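Local coordinates for protein SusD homolog (Bacteroides thetaiotaomicron, PDB 3EHM) that probably binds mucin O-glycans at the cell surface, as a SusD-family lipoprotein with tetratricopeptide-repeat helices, for their uptake and use by this gut bacterium, at residues Ala471-Gly474 with Ser479-Asp482; Val485-Arg490 with Ser524-Gln529. All blocks are in the same frame, centred on the assembly; numbering follows the deposited sequence.

Interaction 1. Residues Ala471-Gly474 with Ser479-Asp482; sequences AAPG and SIED
Pro-473 packs against the Ser-479 to Ile-480 peptide and the CG1 branch of Ile-480, an apolar contact between the short helix 472-475 and the loop that follows it. It lies toward the outside of the molecule, about 23 Å from the centre of the chain to the centre of the contact. No hydrogen bond crosses between the segments, and the backbones run nearest at Pro-473 and Ser-479, whose CA atoms are 5.2 Å apart. The proline ring does nearly all the touching from its side. Its CB sits squarely over one face of the peptide, 3.7 Å above Ser-479 C. Ring atom CG reaches further along, to Ile-480 CG1 at 4.0 Å, with the two side chains meeting at a slant. This branch is offered to the ring because CG1 lies beside the backbone N of Ile-480 (chi1 -44°), while CG2 takes the place anti to that N. The loop that receives the proline is tightly bent: Ile-480 is the centre of an inverse gamma turn, closed by Glu-481 N to Ser-479 O at 2.7 Å. Asp-482 N adds a longer bond of 3.3 Å to the same Ser-479 O. Both donors come from the face of the carbonyl opposite the proline, so the peptide is held by polar bonds on one face and packed by hydrocarbon on the other. Ser-479 CB is directed away from the proline, so its main chain makes the contact. Trp-81 touches both Pro-473 and Ala-472, which are buried, and Thr-313 also meets Ala-472. The exposed Ile-480 leans on Glu-470, and Asp-469 OD1 accepts a hydrogen bond from Ala-471 N just ahead of the helix.

Interaction 2. Residues Val485-Arg490 with Ser524-Gln529; sequences VPERFR and SNRPKQ
Arg-526 NH1 serves two acceptors, Glu-487 OE1 at 3.2 Å and the main-chain oxygen of Arg-457. The bond to OE1 is almost straight, with an N-H...O angle of 177°, and uses the syn lone pair of that oxygen. Beside it runs the shorter bond of the pair, from Arg-526 NH2 to Glu-487 OE2 at 2.8 Å. Together they form an end-on bidentate salt bridge, each terminal nitrogen taking one carboxylate oxygen. Guanidinium and carboxylate are nearly coplanar, 16° apart, and this double grip restrains both groups from turning about their last bonds. The fit is not perfectly flat: NH2 meets OE2 on its syn side but somewhat out of the carboxylate plane. The two backbones keep well apart, with 12.7 Å between Glu-487 CA and Arg-526 CA, and the side chains span the gap from opposite directions. Arg-526 sets out with CG anti to the backbone N, runs extended and then bends at chi3 (63°), which presents its NH1-NH2 end to the acid. Glu-487 makes its own bend at chi2. An alanine in place of Glu-487 would probably leave the Arg-526 charge without its carboxylate mate and the guanidinium, with NH1 still bonded to the Arg-457 carbonyl, freer to turn. Arg-457 works on both partners, for its NH1 also bonds to Glu-487 O, while the Glu-487 backbone is bonded to Gly-515. The bridge thus joins two irregular segments, 485-490 and 524-529, beside the end of helix 449-459, which contributes Arg-457 and, through Trp-453 NE1, a bond to Pro-486 O. Further along 485-490, Phe-489 packs onto helices 60-63, 85-110 and 116-140.

Interaction 1 closes before interaction 2 opens, and just two residues separate 479-482 from 485-490. Their centres lie about 12 Å apart on the same side of the chain's centre, interaction 1 further out (about 23 Å against 15 Å, between centres). They meet at Lys-528, two residues after the arginine of the salt bridge: its NZ is 3.5 Å from Glu-481 OE1, a long, weak ion pair, and farther still from Asp-482 OD1. Trp-81, which touches both Pro-473 and Pro-486, is a second common neighbour. Interaction 1 is hydrocarbon packing without a hydrogen bond between its segments, interaction 2 a salt bridge. Neither contact can be assigned to the glycan-binding site from its own residues.

Interaction 1. Residues Ala471-Gly474 with Ser479-Asp482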
loop_
_atom_site.group_PDB
_atom_site.type_symbol
_atom_site.label_atom_id
_atom_site.label_comp_id
_atom_site.label_asym_id
_atom_site.label_seq_id
_atom_site.Cartn_x
_atom_site.Cartn_y
_atom_site.Cartn_z
ATOM N N ALA A 471 5.911 -22.443 -8.501
ATOM C CA ALA A 471 4.606 -23.090 -8.522
ATOM C C ALA A 471 3.503 -22.128 -8.067
ATOM O O ALA A 471 2.317 -22.427 -8.206
ATOM C CB ALA A 471 4.619 -24.323 -7.630
ATOM N N ALA A 472 3.897 -20.975 -7.532
ATOM C CA ALA A 472 2.933 -19.987 -7.043
ATOM C C ALA A 472 1.962 -19.450 -8.098
ATOM O O ALA A 472 0.752 -19.417 -7.869
ATOM C CB ALA A 472 3.672 -18.822 -6.366
ATOM N N PRO A 473 2.471 -19.016 -9.264
ATOM C CA PRO A 473 1.571 -18.494 -10.298
ATOM C C PRO A 473 0.471 -19.484 -10.683
ATOM O O PRO A 473 -0.672 -19.097 -10.928
ATOM C CB PRO A 473 2.520 -18.192 -11.456
ATOM C CG PRO A 473 3.782 -17.781 -10.736
ATOM C CD PRO A 473 3.879 -18.854 -9.670
ATOM N N GLY A 474 0.824 -20.764 -10.724
ATOM C CA GLY A 474 -0.147 -21.781 -11.081
ATOM C C GLY A 474 -1.298 -21.867 -10.097
ATOM O O GLY A 474 -2.411 -22.241 -10.471
ATOM N N SER A 479 0.753 -18.008 -15.158
ATOM C CA SER A 479 2.010 -18.703 -15.426
ATOM C C SER A 479 3.197 -17.822 -15.059
ATOM O O SER A 479 3.056 -16.612 -14.883
ATOM C CB SER A 479 2.115 -19.092 -16.901
ATOM O OG SER A 479 2.735 -18.061 -17.652
ATOM N N ILE A 480 4.369 -18.442 -14.953
ATOM C CA ILE A 480 5.599 -17.735 -14.610
ATOM C C ILE A 480 6.093 -16.920 -15.803
ATOM O O ILE A 480 7.132 -17.233 -16.384
ATOM C CB ILE A 480 6.708 -18.727 -14.220
ATOM C CG1 ILE A 480 6.137 -19.808 -13.300
ATOM C CG2 ILE A 480 7.844 -17.991 -13.521
ATOM C CD1 ILE A 480 7.001 -21.050 -13.213
ATOM N N GLU A 481 5.346 -15.880 -16.166
ATOM C CA GLU A 481 5.715 -15.016 -17.287
ATOM C C GLU A 481 4.725 -13.861 -17.375
ATOM O O GLU A 481 5.077 -12.749 -17.769
ATOM C CB GLU A 481 5.702 -15.805 -18.598
ATOM C CG GLU A 481 6.946 -15.606 -19.455
ATOM C CD GLU A 481 6.615 -15.258 -20.897
ATOM O OE1 GLU A 481 6.047 -14.166 -21.126
ATOM O OE2 GLU A 481 6.922 -16.076 -21.798
ATOM N N ASP A 482 3.478 -14.135 -17.005
ATOM C CA ASP A 482 2.433 -13.118 -17.023
ATOM C C ASP A 482 2.208 -12.539 -15.627
ATOM O O ASP A 482 1.644 -11.450 -15.488
ATOM C CB ASP A 482 1.123 -13.711 -17.542
ATOM C CG ASP A 482 1.213 -14.143 -18.989
ATOM O OD1 ASP A 482 1.418 -13.265 -19.856
ATOM O OD2 ASP A 482 1.083 -15.360 -19.257
#

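Interaction 2. Residues Val485-Arg490 with Ser524-Gln529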
loop_
_atom_site.group_PDB
_atom_site.type_symbol
_atom_site.label_atom_id
_atom_site.label_comp_id
_atom_site.label_asym_id
_atom_site.label_seq_id
_atom_site.Cartn_x
_atom_site.Cartn_y
_atom_site.Cartn_z
ATOM N N VAL A 485 3.358 -11.258 -9.482
ATOM C CA VAL A 485 2.565 -11.023 -8.270
ATOM C C VAL A 485 1.113 -11.354 -8.599
ATOM O O VAL A 485 0.725 -11.342 -9.761
ATOM C CB VAL A 485 2.608 -9.538 -7.802
ATOM C CG1 VAL A 485 4.041 -9.055 -7.724
ATOM C CG2 VAL A 485 1.788 -8.656 -8.736
ATOM N N PRO A 486 0.292 -11.679 -7.585
ATOM C CA PRO A 486 -1.105 -11.981 -7.907
ATOM C C PRO A 486 -1.762 -10.675 -8.368
ATOM O O PRO A 486 -1.341 -9.589 -7.960
ATOM C CB PRO A 486 -1.675 -12.468 -6.573
ATOM C CG PRO A 486 -0.465 -13.028 -5.862
ATOM C CD PRO A 486 0.593 -12.006 -6.180
ATOM N N GLU A 487 -2.772 -10.772 -9.225
ATOM C CA GLU A 487 -3.465 -9.578 -9.705
ATOM C C GLU A 487 -4.495 -9.108 -8.673
ATOM O O GLU A 487 -4.958 -7.966 -8.713
ATOM C CB GLU A 487 -4.186 -9.868 -11.029
ATOM C CG GLU A 487 -3.285 -10.181 -12.225
ATOM C CD GLU A 487 -2.465 -8.989 -12.696
ATOM O OE1 GLU A 487 -2.822 -7.834 -12.367
ATOM O OE2 GLU A 487 -1.463 -9.210 -13.414
ATOM N N ARG A 488 -4.846 -9.993 -7.744
ATOM C CA ARG A 488 -5.841 -9.672 -6.721
ATOM C C ARG A 488 -6.007 -10.851 -5.779
ATOM O O ARG A 488 -5.552 -11.953 -6.074
ATOM C CB ARG A 488 -7.201 -9.408 -7.381
ATOM C CG ARG A 488 -7.775 -10.643 -8.109
ATOM C CD ARG A 488 -9.136 -10.373 -8.764
ATOM N NE ARG A 488 -10.239 -10.293 -7.803
ATOM C CZ ARG A 488 -10.909 -11.341 -7.328
ATOM N NH1 ARG A 488 -10.600 -12.571 -7.717
ATOM N NH2 ARG A 488 -11.894 -11.162 -6.458
ATOM N N PHE A 489 -6.657 -10.607 -4.644
ATOM C CA PHE A 489 -6.964 -11.668 -3.695
ATOM C C PHE A 489 -8.310 -12.172 -4.209
ATOM O O PHE A 489 -9.011 -11.439 -4.906
ATOM C CB PHE A 489 -7.169 -11.111 -2.277
ATOM C CG PHE A 489 -5.950 -11.181 -1.396
ATOM C CD1 PHE A 489 -4.745 -11.687 -1.873
ATOM C CD2 PHE A 489 -6.013 -10.733 -0.076
ATOM C CE1 PHE A 489 -3.617 -11.744 -1.049
ATOM C CE2 PHE A 489 -4.890 -10.785 0.753
ATOM C CZ PHE A 489 -3.691 -11.294 0.262
ATOM N N ARG A 490 -8.675 -13.410 -3.890
ATOM C CA ARG A 490 -9.974 -13.918 -4.314
ATOM C C ARG A 490 -10.811 -14.030 -3.046
ATOM O O ARG A 490 -10.263 -14.162 -1.952
ATOM C CB ARG A 490 -9.857 -15.302 -4.971
ATOM C CG ARG A 490 -9.562 -16.433 -3.993
ATOM C CD ARG A 490 -9.840 -17.804 -4.595
ATOM N NE ARG A 490 -9.580 -18.862 -3.622
ATOM C CZ ARG A 490 -10.006 -20.115 -3.740
ATOM N NH1 ARG A 490 -10.720 -20.482 -4.796
ATOM N NH2 ARG A 490 -9.731 -20.998 -2.787
ATOM N N SER A 524 -4.073 -0.595 -20.174
ATOM C CA SER A 524 -3.868 -1.393 -21.371
ATOM C C SER A 524 -2.403 -1.334 -21.770
ATOM O O SER A 524 -1.699 -0.374 -21.444
ATOM C CB SER A 524 -4.728 -0.856 -22.517
ATOM O OG SER A 524 -6.106 -0.998 -22.216
ATOM N N ASN A 525 -1.947 -2.367 -22.471
ATOM C CA ASN A 525 -0.568 -2.422 -22.937
ATOM C C ASN A 525 0.418 -2.291 -21.778
ATOM O O ASN A 525 1.460 -1.650 -21.915
ATOM C CB ASN A 525 -0.325 -1.296 -23.952
ATOM C CG ASN A 525 -1.416 -1.222 -25.020
ATOM O OD1 ASN A 525 -1.520 -2.093 -25.884
ATOM N ND2 ASN A 525 -2.235 -0.177 -24.957
ATOM N N ARG A 526 0.092 -2.898 -20.638
ATOM C CA ARG A 526 0.966 -2.833 -19.466
ATOM C C ARG A 526 2.321 -3.472 -19.790
ATOM O O ARG A 526 2.388 -4.618 -20.246
ATOM C CB ARG A 526 0.313 -3.551 -18.283
ATOM C CG ARG A 526 0.992 -3.289 -16.949
ATOM C CD ARG A 526 0.251 -3.988 -15.818
ATOM N NE ARG A 526 0.278 -5.441 -15.976
ATOM C CZ ARG A 526 -0.405 -6.293 -15.219
ATOM N NH1 ARG A 526 -1.185 -5.845 -14.244
ATOM N NH2 ARG A 526 -0.293 -7.597 -15.428
ATOM N N PRO A 527 3.420 -2.740 -19.547
ATOM C CA PRO A 527 4.790 -3.200 -19.810
ATOM C C PRO A 527 5.254 -4.362 -18.938
ATOM O O PRO A 527 4.702 -4.615 -17.863
ATOM C CB PRO A 527 5.639 -1.949 -19.557
ATOM C CG PRO A 527 4.655 -0.805 -19.620
ATOM C CD PRO A 527 3.432 -1.382 -18.981
ATOM N N LYS A 528 6.284 -5.054 -19.417
ATOM C CA LYS A 528 6.885 -6.186 -18.715
ATOM C C LYS A 528 8.398 -6.073 -18.880
ATOM O O LYS A 528 8.874 -5.627 -19.922
ATOM C CB LYS A 528 6.403 -7.498 -19.329
ATOM C CG LYS A 528 4.920 -7.751 -19.138
ATOM C CD LYS A 528 4.370 -8.707 -20.184
ATOM C CE LYS A 528 5.060 -10.058 -20.150
ATOM N NZ LYS A 528 4.441 -11.001 -21.131
ATOM N N GLN A 529 9.155 -6.466 -17.860
ATOM C CA GLN A 529 10.610 -6.394 -17.953
ATOM C C GLN A 529 11.105 -7.373 -19.015
ATOM O O GLN A 529 10.653 -8.512 -19.068
ATOM C CB GLN A 529 11.262 -6.737 -16.611
ATOM C CG GLN A 529 12.788 -6.717 -16.668
ATOM C CD GLN A 529 13.438 -7.086 -15.351
ATOM O OE1 GLN A 529 12.867 -7.825 -14.547
ATOM N NE2 GLN A 529 14.650 -6.591 -15.131
#